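Local coordinates for protein L-asparaginase 1 (Escherichia coli, PDB 6NXC) that hydrolyses L-asparagine to L-aspartate and ammonium as a cytoplasmic homotetramer, with a second asparagine site that binds an allosteric activator, at residues R174-A182 against N349-D357; A280-V288 against T339-S347. The protein carries 1 engineered substitution. All coordinates share one frame; numbering follows the deposited sequence.

Contact 1: R174-A182 against N349-D357; sequences RLYRGNRTA and NLRGELTPD. Engineered in segment 174-182: Ala182 (natural residue Thr).
Arg177, Asn179 and Arg180 grip the backbone carbonyls of Arg351 and Gly352 and the hydroxyl of Thr355 where the C-terminal tail of the chain returns to the N-terminal domain, at the end of strand 174-177 of its mixed sheet. Arg177 sends its chain out with CG anti to the backbone N (chi1 -180°), and NH1 then meets Gly352 O at 3.1 Å, in the carbonyl plane on a lone pair. The same guanidinium makes a salt bridge to Glu166. Gly352, at positive phi and without a side chain, lets Arg177 NH1 come close to its CA. From Gly178 to Arg180 the chain makes a short 3-10 turn. Asn179 is the closest backbone neighbour of Glu353; its ND2 reaches Arg351 O at 3.1 Å from above the carbonyl plane, while its amide lies over the CB of Glu353. That glutamate turns back on its own loop, its carboxylate taking the backbone N-H of Leu350 and of Arg351, and pairs with Lys328. Water 1 bridges Asn179 O and Glu353 O. Arg180, bent at chi2 (-73°), lays one guanidinium face against Glu353 O and Leu354. Its NE gives Gly352 O a second bond, 2.8 Å long and also on a lone pair, so two arginines hold this one buried oxygen. NH1 points almost straight at Thr355 OG1, 3.0 Å away and in the guanidinium plane (N-H...O 173°), while Asp319 OD2 forms a salt bridge with NH2 and a hydrogen bond with that same OG1. A leucine in place of Arg180 would probably leave Gly352 O with only the Arg177 bond, Thr355 OG1 without the NH1 bond and Asp319 without this positive partner. The engineered Ala182, natural Thr, touches the bound allosteric asparagine just past Thr181, whose OG1 donates to Gly178 O at 2.8 Å.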
ATOM      1  N   ARG B 174       1.827   0.325  14.911  1.00 16.23           N
ATOM      2  CA  ARG B 174       2.837  -0.686  14.546  1.00 17.79           C
ATOM      3  C   ARG B 174       4.059  -0.548  15.458  1.00 17.32           C
ATOM      4  O   ARG B 174       4.379   0.526  15.867  1.00 13.46           O
ATOM      5  CB  ARG B 174       3.260  -0.519  13.097  1.00 18.92           C
ATOM      6  CG  ARG B 174       2.102  -0.957  12.176  1.00 25.25           C
ATOM      7  CD  ARG B 174       2.215  -0.426  10.756  1.00 33.65           C
ATOM      8  NE  ARG B 174       1.589  -1.428   9.871  1.00 41.72           N
ATOM      9  CZ  ARG B 174       2.050  -1.856   8.676  1.00 52.76           C
ATOM     10  NH1 ARG B 174       3.145  -1.350   8.107  1.00 49.38           N
ATOM     11  NH2 ARG B 174       1.359  -2.779   8.027  1.00 51.38           N
ATOM     12  N   LEU B 175       4.576  -1.700  15.841  1.00 15.45           N
ATOM     13  CA  LEU B 175       5.867  -1.800  16.494  1.00 14.11           C
ATOM     14  C   LEU B 175       6.901  -2.241  15.480  1.00 16.25           C
ATOM     15  O   LEU B 175       6.766  -3.379  14.958  1.00 16.34           O
ATOM     16  CB  LEU B 175       5.788  -2.759  17.662  1.00 12.83           C
ATOM     17  CG  LEU B 175       6.984  -2.773  18.616  1.00 14.48           C
ATOM     18  CD1 LEU B 175       7.104  -1.536  19.433  1.00 15.11           C
ATOM     19  CD2 LEU B 175       7.026  -4.064  19.421  1.00 14.22           C
ATOM     20  N   TYR B 176       7.989  -1.462  15.368  1.00 14.82           N
ATOM     21  CA  TYR B 176       9.083  -1.718  14.418  1.00 14.21           C
ATOM     22  C   TYR B 176      10.364  -2.090  15.177  1.00 14.25           C
ATOM     23  O   TYR B 176      10.584  -1.572  16.288  1.00 14.68           O
ATOM     24  CB  TYR B 176       9.334  -0.493  13.565  1.00 14.96           C
ATOM     25  CG  TYR B 176       8.140  -0.030  12.768  1.00 15.77           C
ATOM     26  CD1 TYR B 176       7.738  -0.641  11.597  1.00 19.66           C
ATOM     27  CD2 TYR B 176       7.400   1.052  13.178  1.00 17.55           C
ATOM     28  CE1 TYR B 176       6.667  -0.157  10.857  1.00 19.52           C
ATOM     29  CE2 TYR B 176       6.281   1.510  12.492  1.00 21.92           C
ATOM     30  CZ  TYR B 176       5.968   0.956  11.267  1.00 18.49           C
ATOM     31  OH  TYR B 176       4.852   1.403  10.594  1.00 21.52           O
ATOM     32  N   ARG B 177      11.196  -2.901  14.527  1.00 13.84           N
ATOM     33  CA  ARG B 177      12.587  -3.042  15.020  1.00 13.68           C
ATOM     34  C   ARG B 177      13.287  -1.695  14.890  1.00 14.39           C
ATOM     35  O   ARG B 177      13.304  -1.124  13.816  1.00 11.77           O
ATOM     36  CB  ARG B 177      13.291  -4.129  14.240  1.00 15.80           C
ATOM     37  CG  ARG B 177      14.707  -4.308  14.721  1.00 15.74           C
ATOM     38  CD  ARG B 177      15.475  -5.500  14.125  1.00 15.09           C
ATOM     39  NE  ARG B 177      14.891  -6.748  14.693  1.00 17.48           N
ATOM     40  CZ  ARG B 177      14.870  -7.918  14.107  1.00 18.29           C
ATOM     41  NH1 ARG B 177      15.488  -8.090  12.962  1.00 17.55           N
ATOM     42  NH2 ARG B 177      14.228  -8.930  14.701  1.00 22.56           N
ATOM     43  N   GLY B 178      13.811  -1.153  15.972  1.00 13.65           N
ATOM     44  CA  GLY B 178      14.415   0.208  15.983  1.00 13.42           C
ATOM     45  C   GLY B 178      15.445   0.429  14.913  1.00 14.63           C
ATOM     46  O   GLY B 178      15.354   1.516  14.268  1.00 12.99           O
ATOM     47  N   ASN B 179      16.374  -0.535  14.757  1.00 14.12           N
ATOM     48  CA  ASN B 179      17.521  -0.366  13.843  1.00 13.27           C
ATOM     49  C   ASN B 179      17.106  -0.674  12.418  1.00 14.43           C
ATOM     50  O   ASN B 179      18.051  -0.784  11.567  1.00 14.35           O
ATOM     51  CB  ASN B 179      18.757  -1.110  14.312  1.00 16.00           C
ATOM     52  CG  ASN B 179      18.488  -2.591  14.505  1.00 14.97           C
ATOM     53  OD1 ASN B 179      17.692  -3.175  13.723  1.00 14.11           O
ATOM     54  ND2 ASN B 179      19.370  -3.235  15.297  1.00 12.25           N
ATOM     55  N   ARG B 180      15.790  -0.861  12.145  1.00 12.38           N
ATOM     56  CA  ARG B 180      15.310  -0.971  10.762  1.00 13.22           C
ATOM     57  C   ARG B 180      14.448   0.206  10.343  1.00 12.61           C
ATOM     58  O   ARG B 180      13.946   0.167   9.247  1.00 14.23           O
ATOM     59  CB  ARG B 180      14.505  -2.282  10.678  1.00 14.01           C
ATOM     60  CG  ARG B 180      15.385  -3.496  10.825  1.00 14.59           C
ATOM     61  CD  ARG B 180      16.246  -3.728   9.549  1.00 14.26           C
ATOM     62  NE  ARG B 180      16.683  -5.099   9.507  1.00 13.77           N
ATOM     63  CZ  ARG B 180      16.922  -5.755   8.393  1.00 15.83           C
ATOM     64  NH1 ARG B 180      17.204  -7.033   8.407  1.00 16.70           N
ATOM     65  NH2 ARG B 180      16.837  -5.126   7.233  1.00 16.21           N
ATOM     66  N   THR B 181      14.225   1.155  11.255  1.00 13.34           N
ATOM     67  CA  THR B 181      13.258   2.240  11.013  1.00 13.63           C
ATOM     68  C   THR B 181      13.896   3.471  10.396  1.00 15.21           C
ATOM     69  O   THR B 181      15.141   3.732  10.539  1.00 16.83           O
ATOM     70  CB  THR B 181      12.538   2.749  12.242  1.00 19.21           C
ATOM     71  OG1 THR B 181      13.491   3.273  13.160  1.00 17.28           O
ATOM     72  CG2 THR B 181      11.715   1.688  12.872  1.00 20.40           C
ATOM     73  N   ALA B 182      13.039   4.247   9.746  1.00 14.97           N
ATOM     74  CA  ALA B 182      13.450   5.579   9.214  1.00 14.56           C
ATOM     75  C   ALA B 182      12.174   6.425   9.232  1.00 14.30           C
ATOM     76  O   ALA B 182      11.045   5.852   9.019  1.00 15.61           O
ATOM     77  CB  ALA B 182      14.019   5.496   7.836  1.00 16.62           C
ATOM     78  N   ASN B 349      25.419  -9.244  10.783  1.00 22.79           N
ATOM     79  CA  ASN B 349      24.178  -8.861  11.483  1.00 21.79           C
ATOM     80  C   ASN B 349      24.441  -8.900  12.977  1.00 21.57           C
ATOM     81  O   ASN B 349      24.373 -10.006  13.566  1.00 20.43           O
ATOM     82  CB  ASN B 349      23.030  -9.796  11.091  1.00 19.17           C
ATOM     83  CG  ASN B 349      21.743  -9.557  11.832  1.00 23.41           C
ATOM     84  OD1 ASN B 349      21.414  -8.386  12.078  1.00 22.06           O
ATOM     85  ND2 ASN B 349      20.893 -10.581  11.909  1.00 22.37           N
ATOM     86  N   LEU B 350      24.591  -7.746  13.623  1.00 18.60           N
ATOM     87  CA  LEU B 350      24.937  -7.673  15.073  1.00 19.27           C
ATOM     88  C   LEU B 350      23.676  -7.657  15.944  1.00 22.31           C
ATOM     89  O   LEU B 350      23.735  -8.210  17.077  1.00 20.04           O
ATOM     90  CB  LEU B 350      25.797  -6.423  15.327  1.00 22.25           C
ATOM     91  CG  LEU B 350      27.134  -6.375  14.605  1.00 21.29           C
ATOM     92  CD1 LEU B 350      27.954  -5.186  15.109  1.00 24.96           C
ATOM     93  CD2 LEU B 350      27.934  -7.664  14.807  1.00 26.48           C
ATOM     94  N   ARG B 351      22.566  -7.059  15.479  1.00 19.37           N
ATOM     95  CA  ARG B 351      21.397  -6.669  16.288  1.00 17.19           C
ATOM     96  C   ARG B 351      20.100  -6.730  15.491  1.00 17.92           C
ATOM     97  O   ARG B 351      19.115  -6.252  16.017  1.00 17.04           O
ATOM     98  CB  ARG B 351      21.554  -5.259  16.862  1.00 20.15           C
ATOM     99  CG  ARG B 351      22.738  -5.112  17.816  1.00 20.91           C
ATOM    100  CD  ARG B 351      22.474  -5.723  19.213  1.00 22.98           C
ATOM    101  NE  ARG B 351      23.489  -5.169  20.112  1.00 26.58           N
ATOM    102  CZ  ARG B 351      24.736  -5.625  20.238  1.00 35.22           C
ATOM    103  NH1 ARG B 351      25.116  -6.737  19.636  1.00 36.79           N
ATOM    104  NH2 ARG B 351      25.630  -4.968  20.966  1.00 38.31           N
ATOM    105  N   GLY B 352      20.101  -7.390  14.331  1.00 15.74           N
ATOM    106  CA  GLY B 352      18.877  -7.443  13.519  1.00 17.37           C
ATOM    107  C   GLY B 352      18.764  -6.335  12.494  1.00 14.52           C
ATOM    108  O   GLY B 352      17.720  -6.281  11.873  1.00 16.34           O
ATOM    109  N   GLU B 353      19.833  -5.608  12.283  1.00 13.60           N
ATOM    110  CA  GLU B 353      19.871  -4.408  11.414  1.00 12.81           C
ATOM    111  C   GLU B 353      20.047  -4.744   9.960  1.00 16.07           C
ATOM    112  O   GLU B 353      19.765  -3.885   9.099  1.00 14.70           O
ATOM    113  CB  GLU B 353      20.968  -3.410  11.781  1.00 12.93           C
ATOM    114  CG  GLU B 353      22.346  -3.842  11.468  1.00 12.86           C
ATOM    115  CD  GLU B 353      22.952  -4.806  12.490  1.00 14.96           C
ATOM    116  OE1 GLU B 353      24.188  -5.090  12.278  1.00 19.05           O
ATOM    117  OE2 GLU B 353      22.249  -5.258  13.447  1.00 17.10           O
ATOM    118  N   LEU B 354      20.455  -5.945   9.649  1.00 14.46           N
ATOM    119  CA  LEU B 354      20.724  -6.288   8.256  1.00 16.92           C
ATOM    120  C   LEU B 354      20.410  -7.774   8.011  1.00 17.92           C
ATOM    121  O   LEU B 354      20.377  -8.584   8.993  1.00 20.10           O
ATOM    122  CB  LEU B 354      22.140  -5.858   7.897  1.00 21.36           C
ATOM    123  CG  LEU B 354      23.374  -6.684   8.187  1.00 21.70           C
ATOM    124  CD1 LEU B 354      23.433  -8.074   7.452  1.00 22.33           C
ATOM    125  CD2 LEU B 354      24.581  -5.936   7.639  1.00 25.69           C
ATOM    126  N   THR B 355      20.090  -8.075   6.773  1.00 20.21           N
ATOM    127  CA  THR B 355      19.648  -9.427   6.366  1.00 19.33           C
ATOM    128  C   THR B 355      20.876 -10.154   5.763  1.00 24.75           C
ATOM    129  O   THR B 355      21.432  -9.738   4.743  1.00 23.56           O
ATOM    130  CB  THR B 355      18.562  -9.319   5.278  1.00 26.47           C
ATOM    131  OG1 THR B 355      17.522  -8.423   5.742  1.00 25.95           O
ATOM    132  CG2 THR B 355      18.046 -10.695   4.946  1.00 25.99           C
ATOM    133  N   PRO B 356      21.363 -11.221   6.396  1.00 27.67           N
ATOM    134  CA  PRO B 356      22.544 -11.894   5.860  1.00 31.41           C
ATOM    135  C   PRO B 356      22.281 -12.569   4.500  1.00 37.16           C
ATOM    136  O   PRO B 356      21.189 -12.925   4.307  1.00 31.54           O
ATOM    137  CB  PRO B 356      22.844 -12.944   6.937  1.00 35.82           C
ATOM    138  CG  PRO B 356      22.163 -12.427   8.197  1.00 37.93           C
ATOM    139  CD  PRO B 356      20.902 -11.752   7.708  1.00 29.12           C
ATOM    140  N   ASP B 357      23.319 -12.804   3.684  1.00 44.58           N
ATOM    141  CA  ASP B 357      23.283 -13.591   2.410  1.00 43.61           C
ATOM    142  C   ASP B 357      22.813 -15.025   2.630  1.00 46.73           C
ATOM    143  O   ASP B 357      23.311 -15.518   3.626  1.00 50.31           O
ATOM    144  CB  ASP B 357      24.666 -13.606   1.767  1.00 48.18           C
ATOM    145  CG  ASP B 357      24.945 -12.326   0.996  1.00 55.58           C
ATOM    146  OD1 ASP B 357      24.028 -11.467   0.883  1.00 58.03           O
ATOM    147  OD2 ASP B 357      26.063 -12.195   0.503  1.00 66.85           O
TER
HETATM  148  O   HOH W   1      18.866  -1.311   8.958  1.00 12.91           O
HETATM  149  O   HOH W   2      17.892  -9.517  10.168  1.00 37.37           O

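Contact 2: A280-V288 against T339-S347; sequences ASDRGIVVV and TETIRKAMS
Arg343 reaches from helix 339-346 into the turn that joins helix 271-282 to strand 286-291, an alpha-beta connection in the parallel sheet of the C-terminal domain. The strand and helix segments run nearly parallel, 13° apart, with their axes 9.2 Å from each other. The tight part is apolar: Val286 CG2 meets Ile342 CG2 at 3.9 Å, and Val288 CG2 meets the CE of Met346 at 4.0 Å, the two pairs each crossing at about a right angle. Met346, bent at chi2 and chi3, also packs against helix 322-333.

Toward the partly exposed end the packing gives way to polar contacts. There helix 271-282 ends in a Schellman motif, with Gly284 at positive phi. The Arg343 chain is extended from CG to NE and brings NH2 to two carbonyls: Ile285 O at 2.8 Å, which lies in the guanidinium plane while NH2 stands well above the plane of that carbonyl, and Ser281 O at 2.9 Å, on a lone pair. Thr339 CG2 sits over the centre of one guanidinium face. Water 3 binds Ser281 OG and Val287 N, and weakly Arg343 NE and Ile285 O.

Ser281 O already takes the N-H of Gly284 within the motif, so the arginine adds its bonds at the C-terminal end of helix 271-282 and the turn after it, and its positive charge probably complements the negative end of the helix dipole.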
ATOM      1  N   ALA B 280      41.356   6.612   0.870  1.00 27.22           N
ATOM      2  CA  ALA B 280      40.706   6.751   2.189  1.00 25.38           C
ATOM      3  C   ALA B 280      40.875   5.430   2.910  1.00 22.39           C
ATOM      4  O   ALA B 280      41.291   5.395   4.096  1.00 28.14           O
ATOM      5  CB  ALA B 280      39.277   7.231   1.977  1.00 32.02           C
ATOM      6  N   SER B 281      40.625   4.283   2.258  1.00 22.78           N
ATOM      7  CA  SER B 281      40.700   2.990   2.926  1.00 23.33           C
ATOM      8  C   SER B 281      42.168   2.664   3.273  1.00 34.96           C
ATOM      9  O   SER B 281      42.427   2.101   4.374  1.00 32.48           O
ATOM     10  CB  SER B 281      39.991   1.950   2.146  1.00 36.35           C
ATOM     11  OG  SER B 281      38.545   2.195   2.235  1.00 30.97           O
ATOM     12  N   ASP B 282      43.095   3.052   2.396  1.00 32.34           N
ATOM     13  CA  ASP B 282      44.566   3.008   2.680  1.00 37.02           C
ATOM     14  C   ASP B 282      44.872   3.676   4.033  1.00 32.80           C
ATOM     15  O   ASP B 282      45.687   3.139   4.759  1.00 42.69           O
ATOM     16  CB  ASP B 282      45.357   3.608   1.502  1.00 36.63           C
ATOM     17  CG  ASP B 282      45.353   2.700   0.263  1.00 45.32           C
ATOM     18  OD1 ASP B 282      44.919   1.527   0.414  1.00 42.87           O
ATOM     19  OD2 ASP B 282      45.772   3.175  -0.872  1.00 37.63           O
ATOM     20  N   ARG B 283      44.321   4.853   4.305  1.00 34.36           N
ATOM     21  CA  ARG B 283      44.583   5.618   5.537  1.00 31.13           C
ATOM     22  C   ARG B 283      43.754   5.151   6.712  1.00 34.43           C
ATOM     23  O   ARG B 283      43.847   5.834   7.747  1.00 42.58           O
ATOM     24  CB  ARG B 283      44.308   7.101   5.332  1.00 36.91           C
ATOM     25  CG  ARG B 283      45.325   7.788   4.447  1.00 45.46           C
ATOM     26  CD  ARG B 283      44.705   9.039   3.871  1.00 53.24           C
ATOM     27  NE  ARG B 283      45.616  10.173   3.782  1.00 56.17           N
ATOM     28  CZ  ARG B 283      46.518  10.376   2.826  1.00 61.97           C
ATOM     29  NH1 ARG B 283      46.703   9.493   1.857  1.00 59.41           N
ATOM     30  NH2 ARG B 283      47.267  11.469   2.866  1.00 72.31           N
ATOM     31  N   GLY B 284      43.032   4.033   6.614  1.00 29.71           N
ATOM     32  CA  GLY B 284      42.379   3.395   7.767  1.00 31.22           C
ATOM     33  C   GLY B 284      40.933   3.867   7.919  1.00 30.28           C
ATOM     34  O   GLY B 284      40.256   3.451   8.904  1.00 30.24           O
ATOM     35  N   ILE B 285      40.464   4.653   6.951  1.00 24.52           N
ATOM     36  CA  ILE B 285      39.064   5.123   6.985  1.00 24.86           C
ATOM     37  C   ILE B 285      38.128   3.970   6.587  1.00 20.17           C
ATOM     38  O   ILE B 285      38.418   3.211   5.614  1.00 22.17           O
ATOM     39  CB  ILE B 285      38.952   6.348   6.083  1.00 28.27           C
ATOM     40  CG1 ILE B 285      39.746   7.551   6.604  1.00 27.14           C
ATOM     41  CG2 ILE B 285      37.490   6.658   5.862  1.00 22.55           C
ATOM     42  CD1 ILE B 285      39.912   8.599   5.610  1.00 32.54           C
ATOM     43  N   VAL B 286      37.039   3.735   7.359  1.00 21.79           N
ATOM     44  CA  VAL B 286      36.020   2.702   7.043  1.00 18.84           C
ATOM     45  C   VAL B 286      35.044   3.316   6.048  1.00 19.00           C
ATOM     46  O   VAL B 286      34.337   4.272   6.403  1.00 19.05           O
ATOM     47  CB  VAL B 286      35.313   2.209   8.311  1.00 25.30           C
ATOM     48  CG1 VAL B 286      34.179   1.262   7.915  1.00 23.10           C
ATOM     49  CG2 VAL B 286      36.330   1.582   9.276  1.00 24.86           C
ATOM     50  N   VAL B 287      35.033   2.829   4.824  1.00 19.19           N
ATOM     51  CA  VAL B 287      34.098   3.338   3.792  1.00 20.48           C
ATOM     52  C   VAL B 287      32.996   2.286   3.570  1.00 20.13           C
ATOM     53  O   VAL B 287      33.313   1.142   3.175  1.00 20.54           O
ATOM     54  CB  VAL B 287      34.817   3.710   2.490  1.00 18.51           C
ATOM     55  CG1 VAL B 287      33.890   4.295   1.484  1.00 20.34           C
ATOM     56  CG2 VAL B 287      35.935   4.633   2.798  1.00 22.82           C
ATOM     57  N   VAL B 288      31.748   2.657   3.849  1.00 19.10           N
ATOM     58  CA  VAL B 288      30.552   1.776   3.763  1.00 17.22           C
ATOM     59  C   VAL B 288      29.647   2.244   2.619  1.00 14.84           C
ATOM     60  O   VAL B 288      29.242   3.374   2.623  1.00 17.93           O
ATOM     61  CB  VAL B 288      29.836   1.704   5.111  1.00 19.25           C
ATOM     62  CG1 VAL B 288      28.763   0.651   5.072  1.00 20.43           C
ATOM     63  CG2 VAL B 288      30.809   1.336   6.185  1.00 22.02           C
ATOM     64  N   THR B 339      40.764  -1.667  12.722  1.00 27.59           N
ATOM     65  CA  THR B 339      40.125  -1.317  11.439  1.00 30.05           C
ATOM     66  C   THR B 339      39.636  -2.566  10.707  1.00 32.82           C
ATOM     67  O   THR B 339      38.471  -2.539  10.161  1.00 28.73           O
ATOM     68  CB  THR B 339      41.011  -0.399  10.612  1.00 32.57           C
ATOM     69  OG1 THR B 339      41.237   0.798  11.346  1.00 37.63           O
ATOM     70  CG2 THR B 339      40.288   0.035   9.361  1.00 35.82           C
ATOM     71  N   GLU B 340      40.428  -3.626  10.622  1.00 31.65           N
ATOM     72  CA  GLU B 340      40.011  -4.836   9.865  1.00 31.86           C
ATOM     73  C   GLU B 340      38.787  -5.436  10.534  1.00 31.98           C
ATOM     74  O   GLU B 340      37.830  -5.803   9.775  1.00 27.80           O
ATOM     75  CB  GLU B 340      41.124  -5.892   9.796  1.00 39.67           C
ATOM     76  CG  GLU B 340      40.658  -7.247   9.312  1.00 41.98           C
ATOM     77  CD  GLU B 340      41.706  -8.344   9.420  1.00 56.24           C
ATOM     78  OE1 GLU B 340      42.900  -8.008   9.295  1.00 59.55           O
ATOM     79  OE2 GLU B 340      41.328  -9.524   9.688  1.00 68.78           O
ATOM     80  N   THR B 341      38.729  -5.432  11.876  1.00 25.61           N
ATOM     81  CA  THR B 341      37.605  -6.039  12.605  1.00 23.59           C
ATOM     82  C   THR B 341      36.361  -5.162  12.437  1.00 23.84           C
ATOM     83  O   THR B 341      35.281  -5.741  12.347  1.00 24.17           O
ATOM     84  CB  THR B 341      37.882  -6.230  14.097  1.00 28.82           C
ATOM     85  OG1 THR B 341      39.033  -7.068  14.241  1.00 32.06           O
ATOM     86  CG2 THR B 341      36.712  -6.848  14.806  1.00 27.10           C
ATOM     87  N   ILE B 342      36.524  -3.846  12.482  1.00 22.57           N
ATOM     88  CA  ILE B 342      35.354  -2.941  12.203  1.00 24.62           C
ATOM     89  C   ILE B 342      34.775  -3.193  10.799  1.00 24.15           C
ATOM     90  O   ILE B 342      33.501  -3.258  10.645  1.00 23.44           O
ATOM     91  CB  ILE B 342      35.730  -1.475  12.451  1.00 20.64           C
ATOM     92  CG1 ILE B 342      36.055  -1.323  13.939  1.00 23.74           C
ATOM     93  CG2 ILE B 342      34.594  -0.596  12.043  1.00 20.24           C
ATOM     94  CD1 ILE B 342      36.684  -0.019  14.285  1.00 23.50           C
ATOM     95  N   ARG B 343      35.642  -3.342   9.795  1.00 25.09           N
ATOM     96  CA  ARG B 343      35.196  -3.514   8.408  1.00 27.25           C
ATOM     97  C   ARG B 343      34.400  -4.794   8.360  1.00 29.24           C
ATOM     98  O   ARG B 343      33.395  -4.851   7.623  1.00 28.44           O
ATOM     99  CB  ARG B 343      36.357  -3.490   7.393  1.00 24.08           C
ATOM    100  CG  ARG B 343      36.968  -2.107   7.173  1.00 26.75           C
ATOM    101  CD  ARG B 343      38.263  -2.125   6.332  1.00 26.74           C
ATOM    102  NE  ARG B 343      38.658  -0.742   6.064  1.00 29.00           N
ATOM    103  CZ  ARG B 343      39.913  -0.289   6.017  1.00 31.93           C
ATOM    104  NH1 ARG B 343      40.937  -1.123   6.098  1.00 31.83           N
ATOM    105  NH2 ARG B 343      40.163   0.982   5.746  1.00 29.93           N
ATOM    106  N   LYS B 344      34.909  -5.854   8.994  1.00 27.63           N
ATOM    107  CA  LYS B 344      34.221  -7.160   8.896  1.00 24.20           C
ATOM    108  C   LYS B 344      32.852  -7.053   9.598  1.00 28.68           C
ATOM    109  O   LYS B 344      31.880  -7.641   9.136  1.00 22.68           O
ATOM    110  CB  LYS B 344      35.104  -8.252   9.524  1.00 31.41           C
ATOM    111  CG  LYS B 344      34.370  -9.493   9.999  1.00 43.58           C
ATOM    112  CD  LYS B 344      35.280 -10.733  10.135  1.00 49.69           C
ATOM    113  CE  LYS B 344      34.599 -12.009   9.683  1.00 53.73           C
ATOM    114  NZ  LYS B 344      35.376 -13.201  10.099  1.00 67.36           N
ATOM    115  N   ALA B 345      32.813  -6.417  10.752  1.00 18.74           N
ATOM    116  CA  ALA B 345      31.623  -6.355  11.622  1.00 19.76           C
ATOM    117  C   ALA B 345      30.557  -5.499  10.916  1.00 19.71           C
ATOM    118  O   ALA B 345      29.333  -5.797  11.117  1.00 21.86           O
ATOM    119  CB  ALA B 345      31.934  -5.713  12.966  1.00 21.50           C
ATOM    120  N   MET B 346      30.966  -4.560  10.096  1.00 21.40           N
ATOM    121  CA  MET B 346      29.971  -3.673   9.458  1.00 22.22           C
ATOM    122  C   MET B 346      29.084  -4.510   8.517  1.00 22.64           C
ATOM    123  O   MET B 346      27.919  -4.182   8.393  1.00 23.72           O
ATOM    124  CB  MET B 346      30.627  -2.505   8.704  1.00 22.55           C
ATOM    125  CG  MET B 346      31.021  -1.404   9.605  1.00 23.57           C
ATOM    126  SD  MET B 346      29.679  -0.743  10.620  1.00 23.81           S
ATOM    127  CE  MET B 346      28.674   0.023   9.341  1.00 20.88           C
ATOM    128  N   SER B 347      29.528  -5.614   7.942  1.00 24.40           N
ATOM    129  CA  SER B 347      28.591  -6.385   7.076  1.00 25.65           C
ATOM    130  C   SER B 347      28.005  -7.600   7.813  1.00 24.67           C
ATOM    131  O   SER B 347      27.354  -8.426   7.184  1.00 25.79           O
ATOM    132  CB  SER B 347      29.291  -6.806   5.799  1.00 34.30           C
ATOM    133  OG  SER B 347      30.388  -7.621   6.127  1.00 34.94           O
TER
HETATM  134  O   HOH W   3      36.834   0.675   3.969  1.00 22.52           O

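How the contacts relate
From the N terminus, the chain first lays down the mixed sheet of the N-terminal domain, whose strand 174-177 begins the first half of contact 1. It then enters the C-terminal domain, and contact 2 opens at the end of helix 271-282 and closes some fifty residues later on helix 339-346. Only after that does the tail 349-357 return and complete contact 1, so the smaller loop of contact 2 lies wholly within the larger one. Contact 2 works inside one domain, joining sheet and helix; contact 1 ties the two domains together. The two touch directly, Leu354 CD2 packing 3.8 Å from Ser347 O.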